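Local coordinates for major capsid protein (Paramecium bursaria Chlorella virus 1, PDB 5TIP) that self-assembles as trimers, 1680 of them per particle, into the large icosahedral capsid of a chlorovirus and is glycosylated by the host, at residues A[243-248]-A[382-387]; A[306-311]-A[400-405]. All blocks are in the same frame, centred on the assembly; numbering follows the deposited sequence.

Contact 1: residues A[243-248]-A[382-387]; sequences TTQASQ and YKTCSI. With BGC (beta-D-glucopyranose), chain G.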
loop_
_atom_site.group_PDB
_atom_site.type_symbol
_atom_site.label_atom_id
_atom_site.label_comp_id
_atom_site.label_asym_id
_atom_site.label_seq_id
_atom_site.Cartn_x
_atom_site.Cartn_y
_atom_site.Cartn_z
ATOM N N THR A 243 -8.426 35.962 19.332
ATOM C CA THR A 243 -8.039 37.342 19.078
ATOM C C THR A 243 -6.556 37.529 18.801
ATOM O O THR A 243 -6.184 38.551 18.214
ATOM C CB THR A 243 -8.429 38.241 20.263
ATOM O OG1 THR A 243 -8.058 37.606 21.493
ATOM C CG2 THR A 243 -9.926 38.505 20.264
ATOM N N THR A 244 -5.706 36.585 19.194
ATOM C CA THR A 244 -4.271 36.684 18.966
ATOM C C THR A 244 -3.706 35.280 18.801
ATOM O O THR A 244 -4.432 34.283 18.862
ATOM C CB THR A 244 -3.581 37.428 20.114
ATOM O OG1 THR A 244 -2.183 37.569 19.825
ATOM C CG2 THR A 244 -3.749 36.661 21.416
ATOM N N GLN A 245 -2.395 35.207 18.585
ATOM C CA GLN A 245 -1.686 33.935 18.464
ATOM C C GLN A 245 -1.082 33.605 19.824
ATOM O O GLN A 245 -0.070 34.186 20.225
ATOM C CB GLN A 245 -0.616 34.001 17.379
ATOM C CG GLN A 245 -1.157 34.300 15.992
ATOM C CD GLN A 245 -0.179 33.940 14.892
ATOM O OE1 GLN A 245 0.136 34.762 14.032
ATOM N NE2 GLN A 245 0.298 32.701 14.908
ATOM N N ALA A 246 -1.705 32.671 20.534
ATOM C CA ALA A 246 -1.180 32.251 21.820
ATOM C C ALA A 246 0.006 31.307 21.629
ATOM O O ALA A 246 0.179 30.687 20.577
ATOM C CB ALA A 246 -2.269 31.574 22.649
ATOM N N SER A 247 0.828 31.206 22.671
ATOM C CA SER A 247 1.999 30.342 22.656
ATOM C C SER A 247 2.095 29.609 23.986
ATOM O O SER A 247 1.591 30.080 25.008
ATOM C CB SER A 247 3.287 31.134 22.395
ATOM O OG SER A 247 3.483 32.131 23.382
ATOM N N GLN A 248 2.749 28.449 23.962
ATOM C CA GLN A 248 2.905 27.644 25.163
ATOM C C GLN A 248 4.251 26.932 25.143
ATOM O O GLN A 248 4.847 26.710 24.086
ATOM C CB GLN A 248 1.770 26.621 25.300
ATOM C CG GLN A 248 0.477 27.192 25.859
ATOM C CD GLN A 248 -0.577 26.129 26.077
ATOM O OE1 GLN A 248 -0.944 25.402 25.154
ATOM N NE2 GLN A 248 -1.073 26.032 27.305
ATOM N N TYR A 382 -0.152 28.863 18.344
ATOM C CA TYR A 382 -1.445 28.544 17.760
ATOM C C TYR A 382 -1.849 29.591 16.732
ATOM O O TYR A 382 -1.403 30.741 16.764
ATOM C CB TYR A 382 -2.518 28.440 18.847
ATOM C CG TYR A 382 -2.187 27.429 19.918
ATOM C CD1 TYR A 382 -2.344 26.071 19.688
ATOM C CD2 TYR A 382 -1.707 27.832 21.156
ATOM C CE1 TYR A 382 -2.039 25.144 20.661
ATOM C CE2 TYR A 382 -1.399 26.910 22.135
ATOM C CZ TYR A 382 -1.566 25.567 21.882
ATOM O OH TYR A 382 -1.261 24.640 22.851
ATOM N N LYS A 383 -2.703 29.170 15.805
ATOM C CA LYS A 383 -3.283 30.096 14.850
ATOM C C LYS A 383 -4.288 31.009 15.544
ATOM O O LYS A 383 -4.747 30.744 16.659
ATOM C CB LYS A 383 -3.966 29.338 13.712
ATOM C CG LYS A 383 -3.055 28.382 12.962
ATOM C CD LYS A 383 -3.833 27.623 11.902
ATOM C CE LYS A 383 -2.961 26.601 11.195
ATOM N NZ LYS A 383 -3.748 25.804 10.213
ATOM N N THR A 384 -4.631 32.099 14.867
ATOM C CA THR A 384 -5.676 32.992 15.352
ATOM C C THR A 384 -7.023 32.418 14.932
ATOM O O THR A 384 -7.361 32.414 13.744
ATOM C CB THR A 384 -5.482 34.402 14.801
ATOM O OG1 THR A 384 -4.200 34.901 15.199
ATOM C CG2 THR A 384 -6.562 35.329 15.331
ATOM N N CYS A 385 -7.791 31.928 15.905
ATOM C CA CYS A 385 -9.082 31.298 15.635
ATOM C C CYS A 385 -10.131 32.384 15.386
ATOM O O CYS A 385 -11.075 32.584 16.154
ATOM C CB CYS A 385 -9.476 30.390 16.789
ATOM S SG CYS A 385 -8.147 29.299 17.338
ATOM N N SER A 386 -9.951 33.093 14.272
ATOM C CA SER A 386 -10.766 34.256 13.957
ATOM C C SER A 386 -11.725 34.042 12.796
ATOM O O SER A 386 -12.542 34.928 12.523
ATOM C CB SER A 386 -9.864 35.459 13.642
ATOM O OG SER A 386 -9.000 35.173 12.556
ATOM N N ILE A 387 -11.661 32.903 12.111
ATOM C CA ILE A 387 -12.522 32.656 10.959
ATOM C C ILE A 387 -13.910 32.255 11.434
ATOM O O ILE A 387 -14.059 31.495 12.398
ATOM C CB ILE A 387 -11.924 31.569 10.052
ATOM C CG1 ILE A 387 -10.493 31.919 9.649
ATOM C CG2 ILE A 387 -12.792 31.379 8.818
ATOM C CD1 ILE A 387 -9.851 30.843 8.810
HETATM C C2 BGC G . -11.870 35.314 5.176
HETATM C C3 BGC G . -12.457 36.695 5.425
HETATM C C4 BGC G . -13.304 36.665 6.687
HETATM C C5 BGC G . -12.493 36.129 7.859
HETATM C C6 BGC G . -13.337 36.077 9.127
HETATM C C1 BGC G . -11.167 34.770 6.415
HETATM O O2 BGC G . -10.941 35.379 4.089
HETATM O O3 BGC G . -13.297 37.048 4.325
HETATM O O4 BGC G . -13.778 37.982 6.988
HETATM O O5 BGC G . -12.017 34.818 7.561
HETATM O O6 BGC G . -14.380 35.111 8.965
HETATM O O HOH W 1 -4.302 31.546 19.213
HETATM O O HOH W 2 -2.426 34.631 12.912
#

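Contact 2: residues A[306-311]-A[400-405]; sequences NEQLAV and ETVTAN. With BGC (beta-D-glucopyranose), chain H.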
loop_
_atom_site.group_PDB
_atom_site.type_symbol
_atom_site.label_atom_id
_atom_site.label_comp_id
_atom_site.label_asym_id
_atom_site.label_seq_id
_atom_site.Cartn_x
_atom_site.Cartn_y
_atom_site.Cartn_z
ATOM N N ASN A 306 -8.137 18.632 6.009
ATOM C CA ASN A 306 -8.065 20.068 5.774
ATOM C C ASN A 306 -7.186 20.701 6.844
ATOM O O ASN A 306 -7.565 20.752 8.018
ATOM C CB ASN A 306 -9.464 20.674 5.782
ATOM C CG ASN A 306 -9.506 22.041 5.143
ATOM O OD1 ASN A 306 -8.490 22.729 5.059
ATOM N ND2 ASN A 306 -10.685 22.444 4.684
ATOM N N GLU A 307 -6.004 21.174 6.439
ATOM C CA GLU A 307 -5.106 21.835 7.379
ATOM C C GLU A 307 -5.706 23.130 7.913
ATOM O O GLU A 307 -5.378 23.553 9.028
ATOM C CB GLU A 307 -3.755 22.094 6.706
ATOM C CG GLU A 307 -2.805 22.983 7.494
ATOM C CD GLU A 307 -2.431 22.400 8.845
ATOM O OE1 GLU A 307 -2.462 21.158 8.997
ATOM O OE2 GLU A 307 -2.111 23.189 9.760
ATOM N N GLN A 308 -6.599 23.761 7.146
ATOM C CA GLN A 308 -7.213 25.009 7.581
ATOM C C GLN A 308 -7.979 24.848 8.889
ATOM O O GLN A 308 -8.160 25.831 9.615
ATOM C CB GLN A 308 -8.146 25.540 6.489
ATOM C CG GLN A 308 -8.623 26.964 6.711
ATOM C CD GLN A 308 -7.540 27.981 6.413
ATOM O OE1 GLN A 308 -7.178 28.197 5.256
ATOM N NE2 GLN A 308 -7.003 28.600 7.459
ATOM N N LEU A 309 -8.428 23.636 9.205
ATOM C CA LEU A 309 -9.170 23.369 10.429
ATOM C C LEU A 309 -8.288 22.903 11.583
ATOM O O LEU A 309 -8.803 22.675 12.682
ATOM C CB LEU A 309 -10.270 22.334 10.167
ATOM C CG LEU A 309 -11.295 22.696 9.089
ATOM C CD1 LEU A 309 -12.316 21.583 8.923
ATOM C CD2 LEU A 309 -11.985 24.007 9.427
ATOM N N ALA A 310 -6.984 22.746 11.363
ATOM C CA ALA A 310 -6.065 22.440 12.451
ATOM C C ALA A 310 -5.689 23.718 13.195
ATOM O O ALA A 310 -5.817 24.830 12.674
ATOM C CB ALA A 310 -4.816 21.738 11.918
ATOM N N VAL A 311 -5.216 23.554 14.430
ATOM C CA VAL A 311 -5.077 24.706 15.317
ATOM C C VAL A 311 -3.621 25.142 15.452
ATOM O O VAL A 311 -3.336 26.320 15.698
ATOM C CB VAL A 311 -5.700 24.403 16.692
ATOM C CG1 VAL A 311 -4.897 23.349 17.443
ATOM C CG2 VAL A 311 -5.860 25.677 17.512
ATOM N N GLU A 400 -2.919 31.329 6.050
ATOM C CA GLU A 400 -2.245 30.178 6.643
ATOM C C GLU A 400 -2.288 30.176 8.167
ATOM O O GLU A 400 -2.381 29.104 8.774
ATOM C CB GLU A 400 -0.785 30.129 6.183
ATOM C CG GLU A 400 -0.006 28.937 6.728
ATOM C CD GLU A 400 1.490 29.060 6.520
ATOM O OE1 GLU A 400 1.952 30.144 6.105
ATOM O OE2 GLU A 400 2.209 28.072 6.784
ATOM N N THR A 401 -2.235 31.345 8.802
ATOM C CA THR A 401 -2.047 31.432 10.244
ATOM C C THR A 401 -3.357 31.607 11.004
ATOM O O THR A 401 -3.335 32.011 12.173
ATOM C CB THR A 401 -1.086 32.572 10.582
ATOM O OG1 THR A 401 -1.626 33.811 10.106
ATOM C CG2 THR A 401 0.267 32.332 9.931
ATOM N N VAL A 402 -4.496 31.324 10.371
ATOM C CA VAL A 402 -5.794 31.448 11.019
ATOM C C VAL A 402 -6.582 30.158 10.839
ATOM O O VAL A 402 -6.327 29.363 9.932
ATOM C CB VAL A 402 -6.599 32.650 10.479
ATOM C CG1 VAL A 402 -5.944 33.958 10.896
ATOM C CG2 VAL A 402 -6.716 32.571 8.969
ATOM N N THR A 403 -7.551 29.958 11.731
ATOM C CA THR A 403 -8.443 28.809 11.673
ATOM C C THR A 403 -9.813 29.236 12.185
ATOM O O THR A 403 -10.020 30.387 12.580
ATOM C CB THR A 403 -7.889 27.626 12.473
ATOM O OG1 THR A 403 -8.764 26.501 12.333
ATOM C CG2 THR A 403 -7.770 27.987 13.942
ATOM N N ALA A 404 -10.755 28.298 12.162
ATOM C CA ALA A 404 -12.120 28.588 12.581
ATOM C C ALA A 404 -12.177 28.913 14.069
ATOM O O ALA A 404 -11.383 28.413 14.869
ATOM C CB ALA A 404 -13.037 27.407 12.270
ATOM N N ASN A 405 -13.140 29.763 14.436
ATOM C CA ASN A 405 -13.282 30.165 15.830
ATOM C C ASN A 405 -13.677 29.003 16.730
ATOM O O ASN A 405 -13.529 29.099 17.952
ATOM C CB ASN A 405 -14.314 31.284 15.963
ATOM C CG ASN A 405 -15.733 30.797 15.760
ATOM O OD1 ASN A 405 -15.997 29.913 14.949
ATOM N ND2 ASN A 405 -16.652 31.352 16.542
HETATM C C2 BGC H . -18.553 30.902 17.827
HETATM C C3 BGC H . -20.056 30.634 17.831
HETATM C C4 BGC H . -20.733 31.414 16.719
HETATM C C5 BGC H . -20.004 31.256 15.395
HETATM C C6 BGC H . -20.643 32.137 14.327
HETATM C C1 BGC H . -17.964 30.744 16.422
HETATM O O2 BGC H . -17.906 29.984 18.716
HETATM O O3 BGC H . -20.650 31.059 19.066
HETATM O O4 BGC H . -22.082 30.952 16.572
HETATM O O5 BGC H . -18.632 31.593 15.510
HETATM O O6 BGC H . -20.530 33.512 14.711
#

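Contact 1: residues A[243-248]-A[382-387]
Q245 turns its CG beside the backbone N (chi1 -61°), and Y382 does likewise. The Q245 chain then runs out extended and reaches the Y382 carbonyl, while the Y382 ring swings toward A246 and Q248. The two segments form the end of an antiparallel strand pair, 247-251 with 376-387, where 243-246 runs on as loop, in the second jelly roll of this double jelly-roll capsid protein. The backbone pairing here rests on Y382 N, which donates to A246 O at 2.9 Å and almost straight at 173°. Beyond this pair the chains stay close, but a water bridges them. It accepts from A246 N and lies 2.8 Å from T244 O and 2.7 Å from K383 O. Q245 NE2 bonds to Y382 O at 3.2 Å, approaching from above the carbonyl plane. The same amide nitrogen also bonds to D313, so the amide has its rotation fixed. Q245 crosses T384 at about a right angle, its CG against T384 OG1 at 3.2 Å. A second water links T384 OG1 to Q245 OE1, the latter weakly. At the other end, A246 CB rests 4.1 Å from Y382 CD2. The Q248 amide brings OE1 to the Y382 ring edge, in its plane. Y382 OH is modelled as donating to it, but the 2.4 Å between Y382 OH and Q248 OE1 is doubtfully short. K383 sends NZ to a salt bridge with E307. I387 lines a glycan pocket, its CG2 3.7 Å from O5 of a glucose.

Contact 2: residues A[306-311]-A[400-405]
The chain from 308 to 311 runs about perpendicular (91°) to 402-404, with the CA atoms of L309 and T403 5.6 Å apart. Q308 and L309 belong to the short 3-10 turn 307-309. T403 places OG1 opposite its own backbone N (chi1 -177°), which carries the hydroxyl to the turn. There it donates to Q308 O at 2.9 Å, in the carbonyl plane and on a lone pair. T403 CB packs close by, 3.5 Å from A310 O. Q308 answers in the reverse direction. Its side chain bends at chi2 and brings NE2 within 2.7 Å of V402 O. That bond is weak, because the N-H points well off the oxygen (116°); the stronger partner of NE2 is T399 O. The turn itself begins with an Asx turn, in which N306 OD1 accepts from Q308 N at 3.0 Å. Outside the pair, E400 forms a salt bridge with R145 of the second subunit, so the loop leading into the strand reaches a subunit interface of the trimer. At the far end, N405 ND2 is bonded covalently to C1 of a glucose, an N-linked site modified by the host. Across the contact, each segment offers a side chain to a main-chain carbonyl of the other. The join is polar but uncharged, and the buried T403 hydroxyl is satisfied by a carbonyl, on a lone pair.

Contacts 1 and 2 lie 10 Å apart between centres, and both reach one mixed sheet, contact 2 through strand 402-404. In it, strand 376-387 pairs antiparallel with 247-251 and parallel with 402-404. Segment 382-387 therefore stands between 243-248 and 400-405. K383 N probably bonds to V311 O, and N405 N to I387 O. Contact 1 is partly buried, has exposed threonines, and uses waters to bridge its loop to the strand. Contact 2 is buried and has two direct side-chain-to-carbonyl bonds, one of them weak. Contact 1 includes a backbone pairing bond, whereas contact 2 joins a turn to a strand through side chains. Both reach glycans, but contact 1 only touches its sugar, while contact 2 carries one covalently.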